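PDB 2OF3: ZYG-9 from Caenorhabditis elegans, which organizes microtubules and spindle poles during mitosis and meiosis in one-cell embryos, and is required for default nucleus positioning in oocytes. Local coordinates for residues A[108-119]-A[151-162]; A[130-138]-A[168-176]. All coordinates share one frame; numbering follows the deposited sequence.

Contact 1. Residues A[108-119]-A[151-162]; sequences LELCKVIVELIR and SVRDIVNVLSDV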
loop_
_atom_site.group_PDB
_atom_site.type_symbol
_atom_site.label_atom_id
_atom_site.label_comp_id
_atom_site.label_asym_id
_atom_site.label_seq_id
_atom_site.Cartn_x
_atom_site.Cartn_y
_atom_site.Cartn_z
ATOM N N LEU A 108 -2.154 11.690 -2.594
ATOM C CA LEU A 108 -2.180 10.486 -3.424
ATOM C C LEU A 108 -1.599 10.726 -4.785
ATOM O O LEU A 108 -1.007 9.833 -5.375
ATOM C CB LEU A 108 -3.598 9.898 -3.507
ATOM C CG LEU A 108 -4.089 9.458 -2.118
ATOM C CD1 LEU A 108 -5.541 9.107 -2.326
ATOM C CD2 LEU A 108 -3.326 8.208 -1.620
ATOM N N GLU A 109 -1.737 11.954 -5.289
ATOM C CA GLU A 109 -1.122 12.331 -6.557
ATOM C C GLU A 109 0.371 12.306 -6.428
ATOM O O GLU A 109 1.056 11.804 -7.331
ATOM C CB GLU A 109 -1.594 13.724 -6.927
ATOM C CG GLU A 109 -0.949 14.342 -8.081
ATOM C CD GLU A 109 -1.467 15.782 -8.287
ATOM O OE1 GLU A 109 -2.515 16.163 -7.702
ATOM O OE2 GLU A 109 -0.824 16.515 -9.053
ATOM N N LEU A 110 0.896 12.823 -5.315
ATOM C CA LEU A 110 2.351 12.684 -5.062
ATOM C C LEU A 110 2.793 11.218 -4.952
ATOM O O LEU A 110 3.815 10.847 -5.537
ATOM C CB LEU A 110 2.842 13.490 -3.839
ATOM C CG LEU A 110 4.354 13.454 -3.588
ATOM C CD1 LEU A 110 5.161 13.969 -4.826
ATOM C CD2 LEU A 110 4.707 14.269 -2.353
ATOM N N CYS A 111 2.037 10.392 -4.226
ATOM C CA CYS A 111 2.387 8.977 -4.050
ATOM C C CYS A 111 2.434 8.303 -5.415
ATOM O O CYS A 111 3.354 7.548 -5.698
ATOM C CB CYS A 111 1.361 8.237 -3.159
ATOM S SG CYS A 111 1.411 8.770 -1.441
ATOM N N LYS A 112 1.439 8.578 -6.261
ATOM C CA LYS A 112 1.378 8.029 -7.626
ATOM C C LYS A 112 2.604 8.372 -8.491
ATOM O O LYS A 112 3.191 7.498 -9.135
ATOM C CB LYS A 112 0.048 8.435 -8.304
ATOM C CG LYS A 112 -0.176 7.940 -9.746
ATOM C CD LYS A 112 -0.685 6.488 -9.800
ATOM C CE LYS A 112 -0.945 6.062 -11.286
ATOM N NZ LYS A 112 -2.089 6.898 -11.837
ATOM N N VAL A 113 3.001 9.622 -8.472
ATOM C CA VAL A 113 4.133 10.091 -9.251
ATOM C C VAL A 113 5.393 9.385 -8.775
ATOM O O VAL A 113 6.217 8.948 -9.578
ATOM C CB VAL A 113 4.210 11.657 -9.075
ATOM C CG1 VAL A 113 5.573 12.207 -9.193
ATOM C CG2 VAL A 113 3.234 12.371 -10.062
ATOM N N ILE A 114 5.567 9.289 -7.459
ATOM C CA ILE A 114 6.758 8.652 -6.874
ATOM C C ILE A 114 6.850 7.157 -7.245
ATOM O O ILE A 114 7.895 6.699 -7.718
ATOM C CB ILE A 114 6.837 8.858 -5.301
ATOM C CG1 ILE A 114 7.240 10.299 -4.941
ATOM C CG2 ILE A 114 7.869 7.899 -4.659
ATOM C CD1 ILE A 114 6.983 10.597 -3.474
ATOM N N VAL A 115 5.765 6.403 -7.081
ATOM C CA VAL A 115 5.804 4.954 -7.395
ATOM C C VAL A 115 5.921 4.674 -8.910
ATOM O O VAL A 115 6.594 3.705 -9.306
ATOM C CB VAL A 115 4.651 4.128 -6.706
ATOM C CG1 VAL A 115 4.677 4.380 -5.217
ATOM C CG2 VAL A 115 3.260 4.522 -7.282
ATOM N N GLU A 116 5.322 5.538 -9.736
ATOM C CA GLU A 116 5.598 5.508 -11.215
ATOM C C GLU A 116 7.040 5.770 -11.596
ATOM O O GLU A 116 7.567 5.043 -12.423
ATOM C CB GLU A 116 4.692 6.464 -11.940
ATOM C CG GLU A 116 3.387 5.764 -12.218
ATOM C CD GLU A 116 2.329 6.701 -12.747
ATOM O OE1 GLU A 116 2.538 7.950 -12.691
ATOM O OE2 GLU A 116 1.280 6.169 -13.159
ATOM N N LEU A 117 7.708 6.741 -10.954
ATOM C CA LEU A 117 9.129 6.968 -11.187
ATOM C C LEU A 117 9.984 5.828 -10.707
ATOM O O LEU A 117 10.950 5.429 -11.389
ATOM C CB LEU A 117 9.607 8.258 -10.484
ATOM C CG LEU A 117 9.298 9.608 -11.161
ATOM C CD1 LEU A 117 9.529 10.785 -10.133
ATOM C CD2 LEU A 117 10.178 9.713 -12.399
ATOM N N ILE A 118 9.651 5.257 -9.542
ATOM C CA ILE A 118 10.346 4.048 -9.085
ATOM C C ILE A 118 10.154 2.929 -10.108
ATOM O O ILE A 118 11.150 2.265 -10.527
ATOM C CB ILE A 118 9.839 3.611 -7.684
ATOM C CG1 ILE A 118 10.236 4.641 -6.624
ATOM C CG2 ILE A 118 10.344 2.146 -7.298
ATOM C CD1 ILE A 118 9.459 4.425 -5.227
ATOM N N ARG A 119 8.904 2.700 -10.530
ATOM C CA ARG A 119 8.655 1.622 -11.514
ATOM C C ARG A 119 9.412 1.860 -12.846
ATOM O O ARG A 119 10.176 1.000 -13.306
ATOM C CB ARG A 119 7.153 1.451 -11.788
ATOM C CG ARG A 119 6.881 0.372 -12.876
ATOM C CD ARG A 119 5.467 0.519 -13.443
ATOM N NE ARG A 119 5.373 1.824 -14.070
ATOM C CZ ARG A 119 4.245 2.481 -14.318
ATOM N NH1 ARG A 119 3.041 1.967 -13.999
ATOM N NH2 ARG A 119 4.332 3.687 -14.883
ATOM N N SER A 151 -8.202 5.813 -6.557
ATOM C CA SER A 151 -6.888 6.457 -6.641
ATOM C C SER A 151 -5.884 5.636 -5.853
ATOM O O SER A 151 -4.727 5.491 -6.268
ATOM C CB SER A 151 -6.952 7.876 -6.043
ATOM O OG SER A 151 -7.581 8.764 -6.969
ATOM N N VAL A 152 -6.351 5.112 -4.722
ATOM C CA VAL A 152 -5.534 4.248 -3.855
ATOM C C VAL A 152 -5.225 2.954 -4.601
ATOM O O VAL A 152 -4.062 2.549 -4.618
ATOM C CB VAL A 152 -6.217 3.982 -2.541
ATOM C CG1 VAL A 152 -5.463 2.880 -1.756
ATOM C CG2 VAL A 152 -6.360 5.341 -1.737
ATOM N N ARG A 153 -6.201 2.357 -5.287
ATOM C CA ARG A 153 -5.935 1.110 -5.977
ATOM C C ARG A 153 -5.012 1.298 -7.117
ATOM O O ARG A 153 -4.214 0.396 -7.396
ATOM C CB ARG A 153 -7.203 0.402 -6.474
ATOM C CG ARG A 153 -6.953 -0.699 -7.528
ATOM C CD ARG A 153 -6.085 -1.957 -7.017
ATOM N NE ARG A 153 -7.075 -2.963 -6.754
ATOM C CZ ARG A 153 -7.503 -3.978 -7.520
ATOM N NH1 ARG A 153 -6.938 -4.452 -8.649
ATOM N NH2 ARG A 153 -8.513 -4.607 -7.009
ATOM N N ASP A 154 -5.079 2.440 -7.799
ATOM C CA ASP A 154 -4.119 2.723 -8.897
ATOM C C ASP A 154 -2.688 2.772 -8.380
ATOM O O ASP A 154 -1.768 2.299 -9.071
ATOM C CB ASP A 154 -4.409 4.052 -9.609
ATOM C CG ASP A 154 -5.750 4.053 -10.358
ATOM O OD1 ASP A 154 -6.196 2.953 -10.823
ATOM O OD2 ASP A 154 -6.359 5.153 -10.463
ATOM N N ILE A 155 -2.483 3.327 -7.186
ATOM C CA ILE A 155 -1.110 3.290 -6.569
ATOM C C ILE A 155 -0.731 1.853 -6.175
ATOM O O ILE A 155 0.356 1.416 -6.421
ATOM C CB ILE A 155 -0.969 4.252 -5.330
ATOM C CG1 ILE A 155 -1.125 5.707 -5.741
ATOM C CG2 ILE A 155 0.370 4.037 -4.546
ATOM C CD1 ILE A 155 -1.765 6.515 -4.613
ATOM N N VAL A 156 -1.655 1.096 -5.604
ATOM C CA VAL A 156 -1.398 -0.305 -5.294
ATOM C C VAL A 156 -0.996 -1.052 -6.561
ATOM O O VAL A 156 -0.125 -1.902 -6.506
ATOM C CB VAL A 156 -2.625 -0.944 -4.644
ATOM C CG1 VAL A 156 -2.398 -2.465 -4.478
ATOM C CG2 VAL A 156 -2.874 -0.318 -3.250
ATOM N N ASN A 157 -1.652 -0.799 -7.696
ATOM C CA ASN A 157 -1.362 -1.517 -8.965
ATOM C C ASN A 157 0.054 -1.236 -9.480
ATOM O O ASN A 157 0.724 -2.139 -10.012
ATOM C CB ASN A 157 -2.399 -1.159 -10.068
ATOM C CG ASN A 157 -3.767 -1.806 -9.837
ATOM O OD1 ASN A 157 -3.916 -2.740 -9.022
ATOM N ND2 ASN A 157 -4.793 -1.303 -10.561
ATOM N N VAL A 158 0.540 -0.017 -9.305
ATOM C CA VAL A 158 1.970 0.274 -9.625
ATOM C C VAL A 158 2.954 -0.466 -8.673
ATOM O O VAL A 158 3.918 -1.105 -9.123
ATOM C CB VAL A 158 2.247 1.811 -9.622
ATOM C CG1 VAL A 158 3.691 2.117 -9.970
ATOM C CG2 VAL A 158 1.283 2.516 -10.630
ATOM N N LEU A 159 2.699 -0.411 -7.372
ATOM C CA LEU A 159 3.529 -1.099 -6.406
ATOM C C LEU A 159 3.544 -2.600 -6.605
ATOM O O LEU A 159 4.549 -3.241 -6.348
ATOM C CB LEU A 159 3.036 -0.799 -4.975
ATOM C CG LEU A 159 3.367 0.583 -4.433
ATOM C CD1 LEU A 159 2.454 0.950 -3.243
ATOM C CD2 LEU A 159 4.834 0.589 -4.029
ATOM N N SER A 160 2.429 -3.189 -7.029
ATOM C CA SER A 160 2.363 -4.629 -7.303
ATOM C C SER A 160 3.351 -4.957 -8.404
ATOM O O SER A 160 3.924 -6.032 -8.394
ATOM C CB SER A 160 0.957 -5.046 -7.784
ATOM O OG SER A 160 -0.055 -4.837 -6.813
ATOM N N ASP A 161 3.531 -4.071 -9.372
ATOM C CA ASP A 161 4.531 -4.285 -10.413
ATOM C C ASP A 161 5.936 -4.184 -9.887
ATOM O O ASP A 161 6.758 -4.966 -10.285
ATOM C CB ASP A 161 4.404 -3.293 -11.573
ATOM C CG ASP A 161 3.205 -3.593 -12.480
ATOM O OD1 ASP A 161 2.703 -4.755 -12.487
ATOM O OD2 ASP A 161 2.762 -2.659 -13.213
ATOM N N VAL A 162 6.216 -3.204 -9.030
ATOM C CA VAL A 162 7.543 -3.000 -8.448
ATOM C C VAL A 162 7.887 -4.115 -7.446
ATOM O O VAL A 162 8.984 -4.744 -7.539
ATOM C CB VAL A 162 7.603 -1.645 -7.704
ATOM C CG1 VAL A 162 8.915 -1.493 -6.999
ATOM C CG2 VAL A 162 7.382 -0.480 -8.677
HETATM O O HOH W 1 -4.865 7.130 -10.496
#
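In the HEAT-repeat solenoid of the TOG domain, I155 and V158 of helix 146-163 press into helix 101-120, its neighbour in the same layer of the two-layered array. The segments run nearly parallel, their axes 19° apart and 9.3 Å at closest approach, and the packing is of the knobs-into-holes kind. I155 is one knob, set among L108, C111, K112 and V115. Its CG1 stands beside the backbone N and anti to the carbonyl carbon (chi1 -65°), which carries CD1 over the backbone of the other helix to 3.5 Å from L108 O, where L108 CD2 also meets it, the two side chains crossing at about a right angle. CG2, the other branch, meets V115 CG2. One turn on, V158 fills the hole formed by K112, V115, E116 and R119: its CG1 lies 3.4 Å from V115 O and 3.6 Å from V115 CG2. V158 CG2 turns instead to the polar border, where R119 NH1 comes within 3.8 Å, the guanidinium lying oblique to the methyl. The second branch of V115, CG1, reaches across to L159 CD2, and V162 closes the C-terminal end against I118 and the CB of R119. On the buried flank of this seam, helix 127-139 supplies F133 against C111 and L137 against I155. Polar groups gather at the opposite border. The K112 chain, bent at chi2 and chi4, makes a long salt bridge with E116 OE2 of its own helix. No direct hydrogen bond joins the two segments; a water does so, accepting from K112 NZ at 3.1 Å and donating to D154 OD2 at a short 2.5 Å.

Contact 2. Residues A[130-138]-A[168-176]; sequences VSAFVPYLL and MTPMLLDAL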
loop_
_atom_site.group_PDB
_atom_site.type_symbol
_atom_site.label_atom_id
_atom_site.label_comp_id
_atom_site.label_asym_id
_atom_site.label_seq_id
_atom_site.Cartn_x
_atom_site.Cartn_y
_atom_site.Cartn_z
ATOM N N VAL A 130 9.267 -0.556 1.458
ATOM C CA VAL A 130 7.954 -1.177 1.205
ATOM C C VAL A 130 7.096 -1.245 2.464
ATOM O O VAL A 130 5.927 -0.858 2.463
ATOM C CB VAL A 130 8.075 -2.603 0.532
ATOM C CG1 VAL A 130 6.687 -3.141 0.220
ATOM C CG2 VAL A 130 8.812 -2.539 -0.808
ATOM N N SER A 131 7.677 -1.738 3.539
ATOM C CA SER A 131 6.973 -1.956 4.813
ATOM C C SER A 131 6.615 -0.665 5.452
ATOM O O SER A 131 5.640 -0.590 6.157
ATOM C CB SER A 131 7.939 -2.652 5.794
ATOM O OG SER A 131 7.599 -3.999 5.736
ATOM N N ALA A 132 7.438 0.353 5.272
ATOM C CA ALA A 132 7.140 1.705 5.818
ATOM C C ALA A 132 5.957 2.359 5.111
ATOM O O ALA A 132 5.333 3.207 5.681
ATOM C CB ALA A 132 8.374 2.624 5.687
ATOM N N PHE A 133 5.651 1.998 3.863
ATOM C CA PHE A 133 4.625 2.738 3.118
ATOM C C PHE A 133 3.313 1.960 2.945
ATOM O O PHE A 133 2.223 2.475 3.249
ATOM C CB PHE A 133 5.140 3.188 1.729
ATOM C CG PHE A 133 4.079 3.957 0.924
ATOM C CD1 PHE A 133 3.509 5.140 1.432
ATOM C CD2 PHE A 133 3.656 3.509 -0.302
ATOM C CE1 PHE A 133 2.513 5.878 0.695
ATOM C CE2 PHE A 133 2.664 4.235 -1.045
ATOM C CZ PHE A 133 2.093 5.392 -0.526
ATOM N N VAL A 134 3.424 0.744 2.426
ATOM C CA VAL A 134 2.266 -0.031 1.988
ATOM C C VAL A 134 1.225 -0.274 3.070
ATOM O O VAL A 134 0.059 -0.085 2.776
ATOM C CB VAL A 134 2.681 -1.338 1.221
ATOM C CG1 VAL A 134 1.392 -2.221 0.845
ATOM C CG2 VAL A 134 3.462 -0.945 -0.029
ATOM N N PRO A 135 1.600 -0.719 4.295
ATOM C CA PRO A 135 0.597 -0.937 5.322
ATOM C C PRO A 135 -0.243 0.292 5.621
ATOM O O PRO A 135 -1.475 0.159 5.949
ATOM C CB PRO A 135 1.428 -1.427 6.542
ATOM C CG PRO A 135 2.571 -2.117 5.916
ATOM C CD PRO A 135 2.918 -1.155 4.772
ATOM N N TYR A 136 0.346 1.480 5.485
ATOM C CA TYR A 136 -0.455 2.697 5.746
ATOM C C TYR A 136 -1.289 3.082 4.552
ATOM O O TYR A 136 -2.397 3.583 4.727
ATOM C CB TYR A 136 0.431 3.867 6.133
ATOM C CG TYR A 136 1.210 3.519 7.362
ATOM C CD1 TYR A 136 0.581 3.496 8.605
ATOM C CD2 TYR A 136 2.564 3.146 7.264
ATOM C CE1 TYR A 136 1.290 3.111 9.778
ATOM C CE2 TYR A 136 3.310 2.743 8.427
ATOM C CZ TYR A 136 2.644 2.746 9.654
ATOM O OH TYR A 136 3.340 2.375 10.757
ATOM N N LEU A 137 -0.768 2.869 3.339
ATOM C CA LEU A 137 -1.556 3.146 2.123
ATOM C C LEU A 137 -2.802 2.285 2.124
ATOM O O LEU A 137 -3.879 2.749 1.675
ATOM C CB LEU A 137 -0.757 2.887 0.848
ATOM C CG LEU A 137 -1.517 3.021 -0.480
ATOM C CD1 LEU A 137 -1.737 4.512 -0.852
ATOM C CD2 LEU A 137 -0.712 2.312 -1.514
ATOM N N LEU A 138 -2.676 1.049 2.616
ATOM C CA LEU A 138 -3.826 0.138 2.680
ATOM C C LEU A 138 -4.939 0.589 3.622
ATOM O O LEU A 138 -6.117 0.221 3.420
ATOM C CB LEU A 138 -3.382 -1.318 2.953
ATOM C CG LEU A 138 -2.539 -1.939 1.857
ATOM C CD1 LEU A 138 -2.123 -3.320 2.301
ATOM C CD2 LEU A 138 -3.260 -1.990 0.525
ATOM N N MET A 168 3.821 -8.513 -1.761
ATOM C CA MET A 168 2.646 -7.701 -1.427
ATOM C C MET A 168 1.600 -8.442 -0.598
ATOM O O MET A 168 0.980 -7.866 0.295
ATOM C CB MET A 168 1.994 -7.175 -2.718
ATOM C CG MET A 168 2.746 -5.965 -3.437
ATOM S SD MET A 168 2.865 -4.381 -2.561
ATOM C CE MET A 168 1.211 -3.820 -2.826
ATOM N N THR A 169 1.408 -9.726 -0.881
ATOM C CA THR A 169 0.260 -10.488 -0.349
ATOM C C THR A 169 0.237 -10.582 1.153
ATOM O O THR A 169 -0.838 -10.426 1.729
ATOM C CB THR A 169 0.139 -11.854 -1.030
ATOM O OG1 THR A 169 -0.065 -11.620 -2.420
ATOM C CG2 THR A 169 -1.047 -12.717 -0.473
ATOM N N PRO A 170 1.397 -10.818 1.820
ATOM C CA PRO A 170 1.386 -10.835 3.306
ATOM C C PRO A 170 0.803 -9.542 3.948
ATOM O O PRO A 170 0.106 -9.603 4.995
ATOM C CB PRO A 170 2.894 -10.984 3.661
ATOM C CG PRO A 170 3.522 -11.627 2.469
ATOM C CD PRO A 170 2.743 -11.134 1.266
ATOM N N MET A 171 1.065 -8.377 3.339
ATOM C CA MET A 171 0.547 -7.097 3.851
ATOM C C MET A 171 -0.947 -7.004 3.534
ATOM O O MET A 171 -1.713 -6.495 4.346
ATOM C CB MET A 171 1.308 -5.931 3.193
ATOM C CG MET A 171 2.787 -5.737 3.787
ATOM S SD MET A 171 3.820 -4.466 3.071
ATOM C CE MET A 171 3.887 -4.976 1.430
ATOM N N LEU A 172 -1.351 -7.474 2.345
ATOM C CA LEU A 172 -2.773 -7.516 1.975
ATOM C C LEU A 172 -3.535 -8.480 2.886
ATOM O O LEU A 172 -4.639 -8.133 3.330
ATOM C CB LEU A 172 -2.957 -7.894 0.516
ATOM C CG LEU A 172 -2.527 -6.805 -0.453
ATOM C CD1 LEU A 172 -2.307 -7.495 -1.769
ATOM C CD2 LEU A 172 -3.624 -5.692 -0.555
ATOM N N LEU A 173 -2.939 -9.641 3.220
ATOM C CA LEU A 173 -3.536 -10.578 4.214
ATOM C C LEU A 173 -3.645 -9.955 5.560
ATOM O O LEU A 173 -4.700 -10.070 6.243
ATOM C CB LEU A 173 -2.813 -11.966 4.260
ATOM C CG LEU A 173 -2.870 -12.814 2.977
ATOM C CD1 LEU A 173 -1.896 -14.001 3.068
ATOM C CD2 LEU A 173 -4.344 -13.339 2.631
ATOM N N ASP A 174 -2.601 -9.256 5.981
ATOM C CA ASP A 174 -2.614 -8.608 7.287
ATOM C C ASP A 174 -3.721 -7.555 7.392
ATOM O O ASP A 174 -4.358 -7.370 8.447
ATOM C CB ASP A 174 -1.261 -7.945 7.561
ATOM C CG ASP A 174 -0.966 -7.857 9.068
ATOM O OD1 ASP A 174 -1.040 -8.927 9.767
ATOM O OD2 ASP A 174 -0.688 -6.726 9.572
ATOM N N ALA A 175 -3.913 -6.833 6.294
ATOM C CA ALA A 175 -5.010 -5.844 6.165
ATOM C C ALA A 175 -6.387 -6.404 6.425
ATOM O O ALA A 175 -7.259 -5.668 6.731
ATOM C CB ALA A 175 -4.969 -5.206 4.788
ATOM N N LEU A 176 -6.592 -7.709 6.274
ATOM C CA LEU A 176 -7.877 -8.341 6.544
ATOM C C LEU A 176 -8.271 -8.311 8.001
ATOM O O LEU A 176 -9.434 -8.538 8.332
ATOM C CB LEU A 176 -7.891 -9.799 6.046
ATOM C CG LEU A 176 -7.588 -9.984 4.572
ATOM C CD1 LEU A 176 -7.683 -11.461 4.200
ATOM C CD2 LEU A 176 -8.484 -9.077 3.677
#
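P135 and M171 mark the backbone register between segments 130-138 and 168-176, their CA atoms 6.3 Å apart; the axes of the two short helical pieces run in the same general direction at 38° and come no nearer than 10.0 Å. Helices 127-139 and 165-174 are neighbours in one layer of the HEAT-repeat TOG array, and this is lateral packing within that layer. Each helix contains a proline, P135 in one and P170 in the other, and is kinked where the main-chain bonding to the preceding turn lapses. Between them M171 is the principal filler, a knob in the hole made by V130, S131, V134 and P135. Its chain leaves extended through chi2 and folds at the thioether (chi3 -59°), a bend that separates the work of its last two atoms. SD rests on the base of the hole, 3.8 Å from both V134 CB and P135 CD, while CE turns back along helix 127-139 to reach V130 CG1 at 3.6 Å. V134 CG1 touches two methionine methyls, that of M171 and, at 4.0 Å, that of M168, whose doubly bent chain curls toward the seam. Further along, L138 takes over: CD2 meets L172 CD2 at 3.9 Å, the two leucines crossing at about a right angle, and CD1 lies over M171 O and the A175 methyl. An alanine at M171 would probably leave a gap between the helices, with V130, V134 and P135 losing the sulfur and methyl that fill their hollow. V163 of helix 146-163 touches both V130 and M168, and Y194 of helix 181-198 backs M168 and L172. With no hydrogen bond or ion pair between the segments, the join rests on the fit of apolar groups.

How the contacts relate
The two contacts have their centres about 14 Å apart and interlock along the chain: segments 108-119, 130-138, 151-162 and 168-176 follow in that order, so each contact skips over one helix that belongs to the other. Contact 1 joins helices 101-120 and 146-163 in one layer, contact 2 joins helices 127-139 and 165-174 in the other. Helix 127-139 ties them together, lying against both helices of contact 1; on helix 146-163 its L137 CD2 is 3.8 Å from V156 CG2. Alternation of this sort is consistent with the shared apolar interior between the two layers of a HEAT-repeat array.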